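Hemolysin-related protein (Vibrio cholerae serotype O1, PDB 6MLT) is a secreted biofilm matrix protein that binds calcium, probably binds carbohydrate through a lectin domain, and is thought to take part in biofilm adhesion. Local coordinates at residues 487-492 with 605-610; 479-484 with 564-569; 301-306 with 411-416. All coordinates share one frame; numbering follows the deposited sequence.

Interaction 1 (487-492 with 605-610); sequences GIDEVL and SATIRV. With NA (sodium ion), chain H.
The carboxylate of D489 is gripped by S605, T607 and R609, near the C-terminus of the chain. D489 lies in the loop joining strands 478-481 and 490-494, neighbours in a four-stranded beta-propeller blade. R609 meets it from the opposite direction in a salt bridge, with D489 OD1 2.8 Å from R609 NH2. The carboxylate and guanidinium planes stand 58° apart, so they do not pair flat. Of the R609 bonds to this carboxylate, NH1 to D489 OD2 at 3.1 Å is the straightest. T607 OG1 donates to D489 OD1 at 2.7 Å from above the carboxylate plane. S605 OG donates to D489 OD2 at 2.7 Å on the syn side, from the face opposite R609 NH1. S280 is a further partner of OD2. The S605 hydroxyl is itself positioned by an ST turn, accepting from T607 N, and T607 OG1 is also bonded to D482 N. The residues flanking D489 bind sodium instead, I488 through its carbonyl and E490 through its carboxylate. R609 runs extended from CG to NE, and its NH2 donates to G487 O at 2.9 Å. A water links G487 O to R609 NE, 2.7 Å from NE.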
loop_
_atom_site.group_PDB
_atom_site.type_symbol
_atom_site.label_atom_id
_atom_site.label_comp_id
_atom_site.label_asym_id
_atom_site.label_seq_id
_atom_site.Cartn_x
_atom_site.Cartn_y
_atom_site.Cartn_z
ATOM N N GLY A 487 1.777 15.809 3.234
ATOM C CA GLY A 487 1.949 14.721 2.293
ATOM C C GLY A 487 2.934 13.654 2.720
ATOM O O GLY A 487 3.092 12.659 1.997
ATOM N N ILE A 488 3.590 13.823 3.868
ATOM C CA ILE A 488 4.562 12.867 4.391
ATOM C C ILE A 488 3.983 12.239 5.652
ATOM O O ILE A 488 3.555 12.953 6.564
ATOM C CB ILE A 488 5.912 13.549 4.687
ATOM C CG1 ILE A 488 6.417 14.279 3.436
ATOM C CG2 ILE A 488 6.937 12.516 5.175
ATOM C CD1 ILE A 488 7.713 15.051 3.644
ATOM N N ASP A 489 3.971 10.909 5.706
ATOM C CA ASP A 489 3.405 10.214 6.854
ATOM C C ASP A 489 4.312 10.360 8.070
ATOM O O ASP A 489 5.542 10.335 7.958
ATOM C CB ASP A 489 3.210 8.727 6.550
ATOM C CG ASP A 489 1.940 8.436 5.745
ATOM O OD1 ASP A 489 1.176 9.376 5.435
ATOM O OD2 ASP A 489 1.708 7.246 5.428
ATOM N N GLU A 490 3.684 10.537 9.230
ATOM C CA GLU A 490 4.306 10.315 10.522
ATOM C C GLU A 490 4.130 8.847 10.926
ATOM O O GLU A 490 3.346 8.100 10.334
ATOM C CB GLU A 490 3.700 11.250 11.576
ATOM C CG GLU A 490 4.170 12.708 11.493
ATOM C CD GLU A 490 3.564 13.499 10.331
ATOM O OE1 GLU A 490 2.318 13.558 10.223
ATOM O OE2 GLU A 490 4.336 14.069 9.524
ATOM N N VAL A 491 4.883 8.436 11.946
ATOM C CA VAL A 491 4.866 7.076 12.466
ATOM C C VAL A 491 4.157 7.069 13.814
ATOM O O VAL A 491 4.423 7.914 14.679
ATOM C CB VAL A 491 6.292 6.511 12.624
ATOM C CG1 VAL A 491 6.237 5.027 12.986
ATOM C CG2 VAL A 491 7.106 6.739 11.362
ATOM N N LEU A 492 3.271 6.094 13.997
ATOM C CA LEU A 492 2.559 5.897 15.251
ATOM C C LEU A 492 3.134 4.662 15.923
ATOM O O LEU A 492 3.147 3.583 15.324
ATOM C CB LEU A 492 1.058 5.728 15.023
ATOM C CG LEU A 492 0.293 6.909 14.434
ATOM C CD1 LEU A 492 0.539 7.041 12.938
ATOM C CD2 LEU A 492 -1.185 6.731 14.714
ATOM N N SER A 605 -0.801 2.267 6.398
ATOM C CA SER A 605 -0.979 3.710 6.477
ATOM C C SER A 605 -2.455 4.070 6.349
ATOM O O SER A 605 -3.174 3.505 5.515
ATOM C CB SER A 605 -0.199 4.437 5.377
ATOM O OG SER A 605 -0.543 5.809 5.378
ATOM N N ALA A 606 -2.895 5.026 7.164
ATOM C CA ALA A 606 -4.253 5.543 7.101
ATOM C C ALA A 606 -4.421 6.674 6.094
ATOM O O ALA A 606 -5.549 7.135 5.887
ATOM C CB ALA A 606 -4.691 6.037 8.486
ATOM N N THR A 607 -3.341 7.140 5.473
ATOM C CA THR A 607 -3.402 8.348 4.657
ATOM C C THR A 607 -3.965 8.034 3.277
ATOM O O THR A 607 -3.410 7.209 2.547
ATOM C CB THR A 607 -2.017 8.972 4.524
ATOM O OG1 THR A 607 -1.487 9.247 5.824
ATOM C CG2 THR A 607 -2.082 10.280 3.707
ATOM N N ILE A 608 -5.048 8.714 2.907
ATOM C CA ILE A 608 -5.600 8.568 1.562
ATOM C C ILE A 608 -4.674 9.282 0.588
ATOM O O ILE A 608 -4.381 10.471 0.753
ATOM C CB ILE A 608 -7.028 9.125 1.483
ATOM C CG1 ILE A 608 -7.963 8.307 2.375
ATOM C CG2 ILE A 608 -7.533 9.129 0.027
ATOM C CD1 ILE A 608 -9.380 8.878 2.480
ATOM N N ARG A 609 -4.202 8.559 -0.425
ATOM C CA ARG A 609 -3.282 9.106 -1.413
ATOM C C ARG A 609 -3.789 8.815 -2.815
ATOM O O ARG A 609 -4.260 7.710 -3.097
ATOM C CB ARG A 609 -1.874 8.525 -1.260
ATOM C CG ARG A 609 -1.082 9.180 -0.170
ATOM C CD ARG A 609 0.369 8.726 -0.152
ATOM N NE ARG A 609 1.119 9.541 0.795
ATOM C CZ ARG A 609 1.256 9.260 2.085
ATOM N NH1 ARG A 609 0.714 8.156 2.594
ATOM N NH2 ARG A 609 1.951 10.081 2.865
ATOM N N VAL A 610 -3.683 9.817 -3.683
ATOM C CA VAL A 610 -3.962 9.683 -5.111
ATOM C C VAL A 610 -2.665 9.284 -5.809
ATOM O O VAL A 610 -1.620 9.896 -5.547
ATOM C CB VAL A 610 -4.525 10.988 -5.694
ATOM C CG1 VAL A 610 -4.774 10.850 -7.195
ATOM C CG2 VAL A 610 -5.803 11.382 -4.968
HETATM NA NA NA H . 3.063 14.769 7.746
HETATM O O HOH W 1 1.281 12.148 -0.044
#

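Interaction 2 (479-484 with 564-569); sequences SAYDFT and KPWRNA. With NA (sodium ion), chain H; GOL (glycerol), chain K.
Where strand 478-481 runs into a sodium-binding loop, Y481 and F483 pack against W566 and its neighbours in 564-569. Y481 OH donates to R567 O at 2.7 Å, from above the carbonyl plane. The Y481 ring carbon CG stands opposite the backbone N (chi1 171°), which sends the ring out across the W566 side chain at about a right angle. Y481 OH lies 3.2 Å from W566 CB. On the CE1 side of the ring, A569 CB lies 3.8 Å from Y481 CE1. F483 and W566 form a T-shaped stack, F483 edge to W566 face, with centroids 4.9 Å apart and planes at 80°, and F483 CD1 sits over the middle of the indole. Y481 CD2 covers one face of F483. This cluster lies at one end of an outer strand of a propeller blade, and V526 of strand 525-527 touches Y481, F483 and A569. D482 OD1, which also accepts from G485 N, and T484 OG1 bind the sodium ion with D486, I488 and E490. One water bridges D482 O and R567 O, and another joins F483 O to R567 N. A glycerol, probably from the crystallisation liquor, accepts from R567 NE at its O2, 2.9 Å away.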
loop_
_atom_site.group_PDB
_atom_site.type_symbol
_atom_site.label_atom_id
_atom_site.label_comp_id
_atom_site.label_asym_id
_atom_site.label_seq_id
_atom_site.Cartn_x
_atom_site.Cartn_y
_atom_site.Cartn_z
ATOM N N SER A 479 2.023 1.985 12.903
ATOM C CA SER A 479 1.217 2.358 11.747
ATOM C C SER A 479 1.662 3.740 11.292
ATOM O O SER A 479 2.569 4.343 11.873
ATOM C CB SER A 479 -0.281 2.322 12.069
ATOM O OG SER A 479 -0.622 3.347 12.979
ATOM N N ALA A 480 1.016 4.242 10.244
ATOM C CA ALA A 480 1.427 5.489 9.614
ATOM C C ALA A 480 0.209 6.354 9.333
ATOM O O ALA A 480 -0.880 5.846 9.050
ATOM C CB ALA A 480 2.179 5.230 8.307
ATOM N N TYR A 481 0.410 7.668 9.403
ATOM C CA TYR A 481 -0.618 8.643 9.064
ATOM C C TYR A 481 0.028 10.021 8.966
ATOM O O TYR A 481 0.971 10.332 9.702
ATOM C CB TYR A 481 -1.752 8.660 10.100
ATOM C CG TYR A 481 -2.722 9.803 9.880
ATOM C CD1 TYR A 481 -3.474 9.884 8.712
ATOM C CD2 TYR A 481 -2.868 10.815 10.825
ATOM C CE1 TYR A 481 -4.344 10.942 8.487
ATOM C CE2 TYR A 481 -3.742 11.879 10.613
ATOM C CZ TYR A 481 -4.471 11.937 9.440
ATOM O OH TYR A 481 -5.338 12.983 9.218
ATOM N N ASP A 482 -0.497 10.844 8.055
ATOM C CA ASP A 482 -0.022 12.215 7.847
ATOM C C ASP A 482 -0.866 13.146 8.710
ATOM O O ASP A 482 -1.877 13.692 8.269
ATOM C CB ASP A 482 -0.105 12.596 6.371
ATOM C CG ASP A 482 0.331 14.025 6.106
ATOM O OD1 ASP A 482 0.936 14.651 7.006
ATOM O OD2 ASP A 482 0.054 14.530 5.002
ATOM N N PHE A 483 -0.441 13.326 9.964
ATOM C CA PHE A 483 -1.112 14.260 10.866
ATOM C C PHE A 483 -0.950 15.702 10.404
ATOM O O PHE A 483 -1.881 16.507 10.528
ATOM C CB PHE A 483 -0.549 14.135 12.283
ATOM C CG PHE A 483 -0.975 12.903 13.013
ATOM C CD1 PHE A 483 -2.189 12.863 13.674
ATOM C CD2 PHE A 483 -0.138 11.802 13.086
ATOM C CE1 PHE A 483 -2.575 11.729 14.369
ATOM C CE2 PHE A 483 -0.516 10.672 13.777
ATOM C CZ PHE A 483 -1.736 10.634 14.421
ATOM N N THR A 484 0.233 16.059 9.911
ATOM C CA THR A 484 0.541 17.461 9.658
ATOM C C THR A 484 -0.024 17.956 8.338
ATOM O O THR A 484 -0.149 19.169 8.156
ATOM C CB THR A 484 2.054 17.697 9.666
ATOM O OG1 THR A 484 2.657 16.969 8.590
ATOM C CG2 THR A 484 2.665 17.264 11.000
ATOM N N LYS A 564 -6.709 22.723 13.087
ATOM C CA LYS A 564 -5.769 21.706 12.617
ATOM C C LYS A 564 -6.481 20.362 12.547
ATOM O O LYS A 564 -6.141 19.416 13.269
ATOM C CB LYS A 564 -4.537 21.626 13.518
ATOM C CG LYS A 564 -3.635 22.852 13.431
ATOM C CD LYS A 564 -2.392 22.674 14.294
ATOM C CE LYS A 564 -1.345 23.737 14.000
ATOM N NZ LYS A 564 -0.108 23.548 14.814
ATOM N N PRO A 565 -7.456 20.232 11.656
ATOM C CA PRO A 565 -8.121 18.940 11.492
ATOM C C PRO A 565 -7.158 17.893 10.961
ATOM O O PRO A 565 -6.169 18.202 10.291
ATOM C CB PRO A 565 -9.233 19.234 10.484
ATOM C CG PRO A 565 -8.732 20.402 9.702
ATOM C CD PRO A 565 -7.945 21.234 10.694
ATOM N N TRP A 566 -7.458 16.640 11.284
ATOM C CA TRP A 566 -6.700 15.497 10.780
ATOM C C TRP A 566 -7.385 15.024 9.504
ATOM O O TRP A 566 -8.346 14.251 9.549
ATOM C CB TRP A 566 -6.617 14.401 11.837
ATOM C CG TRP A 566 -5.768 14.783 13.022
ATOM C CD1 TRP A 566 -4.880 15.826 13.100
ATOM C CD2 TRP A 566 -5.731 14.131 14.297
ATOM N NE1 TRP A 566 -4.292 15.854 14.345
ATOM C CE2 TRP A 566 -4.803 14.828 15.099
ATOM C CE3 TRP A 566 -6.398 13.030 14.843
ATOM C CZ2 TRP A 566 -4.523 14.453 16.413
ATOM C CZ3 TRP A 566 -6.116 12.661 16.147
ATOM C CH2 TRP A 566 -5.187 13.370 16.917
ATOM N N ARG A 567 -6.875 15.486 8.367
ATOM C CA ARG A 567 -7.517 15.332 7.071
ATOM C C ARG A 567 -7.041 14.073 6.342
ATOM O O ARG A 567 -5.997 13.492 6.657
ATOM C CB ARG A 567 -7.230 16.553 6.195
ATOM C CG ARG A 567 -7.679 17.873 6.793
ATOM C CD ARG A 567 -7.406 19.036 5.840
ATOM N NE ARG A 567 -5.969 19.254 5.655
ATOM C CZ ARG A 567 -5.286 19.034 4.536
ATOM N NH1 ARG A 567 -5.883 18.596 3.424
ATOM N NH2 ARG A 567 -3.981 19.271 4.517
ATOM N N ASN A 568 -7.841 13.657 5.357
ATOM C CA ASN A 568 -7.446 12.636 4.381
ATOM C C ASN A 568 -7.125 11.294 5.041
ATOM O O ASN A 568 -6.183 10.602 4.649
ATOM C CB ASN A 568 -6.262 13.121 3.545
ATOM C CG ASN A 568 -6.617 14.294 2.661
ATOM O OD1 ASN A 568 -7.768 14.459 2.259
ATOM N ND2 ASN A 568 -5.628 15.111 2.348
ATOM N N ALA A 569 -7.927 10.903 6.026
ATOM C CA ALA A 569 -7.782 9.608 6.676
ATOM C C ALA A 569 -8.840 8.624 6.186
ATOM O O ALA A 569 -9.984 8.997 5.897
ATOM C CB ALA A 569 -7.889 9.740 8.195
HETATM NA NA NA H . 3.063 14.769 7.746
HETATM C C1 GOL K . -3.693 20.978 9.573
HETATM O O1 GOL K . -4.326 19.916 10.248
HETATM C C2 GOL K . -3.121 20.426 8.282
HETATM O O2 GOL K . -4.047 19.504 7.782
HETATM C C3 GOL K . -2.916 21.524 7.252
HETATM O O3 GOL K . -2.196 20.984 6.172
HETATM O O HOH W 2 -3.494 14.656 6.436
HETATM O O HOH W 3 -3.970 16.476 8.383
#

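Interaction 3 (301-306 with 411-416); sequences GYTDWA and NVWSKE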
loop_
_atom_site.group_PDB
_atom_site.type_symbol
_atom_site.label_atom_id
_atom_site.label_comp_id
_atom_site.label_asym_id
_atom_site.label_seq_id
_atom_site.Cartn_x
_atom_site.Cartn_y
_atom_site.Cartn_z
ATOM N N GLY A 301 12.797 21.655 -37.759
ATOM C CA GLY A 301 11.863 21.448 -38.848
ATOM C C GLY A 301 11.072 22.707 -39.165
ATOM O O GLY A 301 11.577 23.829 -39.040
ATOM N N TYR A 302 9.820 22.506 -39.570
ATOM C CA TYR A 302 9.012 23.543 -40.208
ATOM C C TYR A 302 7.671 23.637 -39.490
ATOM O O TYR A 302 6.875 22.694 -39.528
ATOM C CB TYR A 302 8.835 23.219 -41.693
ATOM C CG TYR A 302 10.162 22.938 -42.363
ATOM C CD1 TYR A 302 10.723 21.667 -42.338
ATOM C CD2 TYR A 302 10.869 23.957 -42.989
ATOM C CE1 TYR A 302 11.940 21.418 -42.931
ATOM C CE2 TYR A 302 12.088 23.719 -43.579
ATOM C CZ TYR A 302 12.623 22.449 -43.548
ATOM O OH TYR A 302 13.837 22.211 -44.140
ATOM N N THR A 303 7.426 24.775 -38.839
ATOM C CA THR A 303 6.261 24.958 -37.981
ATOM C C THR A 303 5.117 25.692 -38.668
ATOM O O THR A 303 4.043 25.825 -38.069
ATOM C CB THR A 303 6.652 25.741 -36.720
ATOM O OG1 THR A 303 7.244 26.989 -37.105
ATOM C CG2 THR A 303 7.643 24.950 -35.869
ATOM N N ASP A 304 5.320 26.184 -39.885
ATOM C CA ASP A 304 4.286 26.964 -40.556
ATOM C C ASP A 304 3.011 26.144 -40.714
ATOM O O ASP A 304 3.051 24.979 -41.122
ATOM C CB ASP A 304 4.780 27.438 -41.923
ATOM C CG ASP A 304 5.719 28.626 -41.830
ATOM O OD1 ASP A 304 5.936 29.141 -40.714
ATOM O OD2 ASP A 304 6.240 29.043 -42.883
ATOM N N TRP A 305 1.877 26.763 -40.378
ATOM C CA TRP A 305 0.553 26.184 -40.611
ATOM C C TRP A 305 0.342 24.899 -39.821
ATOM O O TRP A 305 -0.437 24.029 -40.219
ATOM C CB TRP A 305 0.319 25.936 -42.103
ATOM C CG TRP A 305 0.324 27.192 -42.920
ATOM C CD1 TRP A 305 1.351 27.674 -43.680
ATOM C CD2 TRP A 305 -0.749 28.130 -43.055
ATOM N NE1 TRP A 305 0.982 28.852 -44.281
ATOM C CE2 TRP A 305 -0.303 29.154 -43.914
ATOM C CE3 TRP A 305 -2.045 28.203 -42.535
ATOM C CZ2 TRP A 305 -1.106 30.236 -44.264
ATOM C CZ3 TRP A 305 -2.840 29.278 -42.883
ATOM C CH2 TRP A 305 -2.368 30.281 -43.740
ATOM N N ALA A 306 1.011 24.778 -38.682
ATOM C CA ALA A 306 0.887 23.605 -37.836
ATOM C C ALA A 306 0.868 24.055 -36.387
ATOM O O ALA A 306 1.586 24.986 -36.015
ATOM C CB ALA A 306 2.040 22.622 -38.080
ATOM N N ASN A 411 7.462 17.834 -28.317
ATOM C CA ASN A 411 6.477 18.662 -28.998
ATOM C C ASN A 411 6.514 18.307 -30.478
ATOM O O ASN A 411 7.591 18.130 -31.058
ATOM C CB ASN A 411 6.756 20.151 -28.789
ATOM C CG ASN A 411 6.472 20.607 -27.369
ATOM O OD1 ASN A 411 5.552 20.117 -26.719
ATOM N ND2 ASN A 411 7.269 21.551 -26.883
ATOM N N VAL A 412 5.333 18.173 -31.079
ATOM C CA VAL A 412 5.192 17.667 -32.440
ATOM C C VAL A 412 4.339 18.646 -33.234
ATOM O O VAL A 412 3.267 19.057 -32.776
ATOM C CB VAL A 412 4.563 16.261 -32.451
ATOM C CG1 VAL A 412 4.435 15.725 -33.871
ATOM C CG2 VAL A 412 5.390 15.305 -31.588
ATOM N N TRP A 413 4.825 19.032 -34.410
ATOM C CA TRP A 413 4.091 19.873 -35.348
ATOM C C TRP A 413 3.751 19.041 -36.576
ATOM O O TRP A 413 4.644 18.426 -37.171
ATOM C CB TRP A 413 4.918 21.080 -35.791
ATOM C CG TRP A 413 5.160 22.169 -34.775
ATOM C CD1 TRP A 413 4.593 23.414 -34.757
ATOM C CD2 TRP A 413 6.059 22.125 -33.660
ATOM N NE1 TRP A 413 5.076 24.141 -33.697
ATOM C CE2 TRP A 413 5.979 23.373 -33.007
ATOM C CE3 TRP A 413 6.924 21.153 -33.151
ATOM C CZ2 TRP A 413 6.720 23.668 -31.869
ATOM C CZ3 TRP A 413 7.661 21.446 -32.028
ATOM C CH2 TRP A 413 7.556 22.691 -31.396
ATOM N N SER A 414 2.480 19.042 -36.971
ATOM C CA SER A 414 2.058 18.378 -38.201
ATOM C C SER A 414 1.040 19.257 -38.906
ATOM O O SER A 414 -0.020 19.555 -38.348
ATOM C CB SER A 414 1.460 17.000 -37.925
ATOM O OG SER A 414 1.065 16.375 -39.142
ATOM N N LYS A 415 1.352 19.651 -40.134
ATOM C CA LYS A 415 0.448 20.465 -40.933
ATOM C C LYS A 415 -0.660 19.609 -41.539
ATOM O O LYS A 415 -0.411 18.514 -42.054
ATOM C CB LYS A 415 1.225 21.165 -42.045
ATOM C CG LYS A 415 0.378 22.085 -42.913
ATOM C CD LYS A 415 1.220 22.733 -44.002
ATOM C CE LYS A 415 0.373 23.569 -44.954
ATOM N NZ LYS A 415 1.219 24.329 -45.912
ATOM N N GLU A 416 -1.887 20.127 -41.489
ATOM C CA GLU A 416 -3.048 19.459 -42.067
ATOM C C GLU A 416 -3.580 20.126 -43.324
ATOM O O GLU A 416 -4.085 19.430 -44.207
ATOM C CB GLU A 416 -4.190 19.393 -41.045
ATOM C CG GLU A 416 -3.863 18.621 -39.781
ATOM C CD GLU A 416 -5.042 18.552 -38.828
ATOM O OE1 GLU A 416 -6.105 19.117 -39.159
ATOM O OE2 GLU A 416 -4.908 17.935 -37.749
HETATM O O HOH W 4 -2.749 22.832 -40.923
#
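W305 O accepts from a water at 2.7 Å, and the same water accepts from E416 N at 2.9 Å. This bridge is the polar link between the two segments, which make no direct hydrogen bond to each other. K415 CG also lies against W305 O, 3.4 Å away. T303 to A306 form a type II beta turn closed by A306 N bonding to T303 O. W305 has a positive phi (63°) at its third position. The turn belongs to the loop between strands 295-301 and 309-312 of the beta-prism lectin domain, and it packs on the end of strand 405-413 in the same sheet. T303 and W413 lie side by side, pointing the same way. T303 CG2 makes a CH-pi contact, 3.5 Å from the centroid of the W413 five-membered ring and 13° off its normal. A306 O meets the edge of that ring, near its plane. A306 CB fits over the backbone, 3.6 Å from S414 C, and reaches W413 CB at 4.0 Å. Further out, the extended K415 chain runs alongside W305, with K415 CE 3.7 Å from W305 CB. The W305 side chain is poorly ordered. K415 N is held by N427 OD1. Between the segments the chemistry is thus mostly methyl, methylene and ring packing, with one water mediating the polar link, so shape fit probably outweighs directional bonding in holding the turn here.

How the interactions relate
Interactions 1 and 2 lie at neighbouring strands of one propeller blade, 490-494 and 478-481, and at the loop between them; their centres lie about 7 Å apart. They share a sodium site, to which both 479-484 and 487-492 give ligands. E490 N probably bonds to Y481 O, and G487 N to D482 OD2. The later segments, 564-569 and 605-610, both follow strand 553-559. Interaction 1 is partly buried and runs on charge and hydroxyl bonds. Interaction 2 is buried and mainly aromatic, with waters at its polar side. Interaction 3 is a surface contact in the lectin domain, its centre about 45 Å from that of interaction 1. It has no metal or salt bridge.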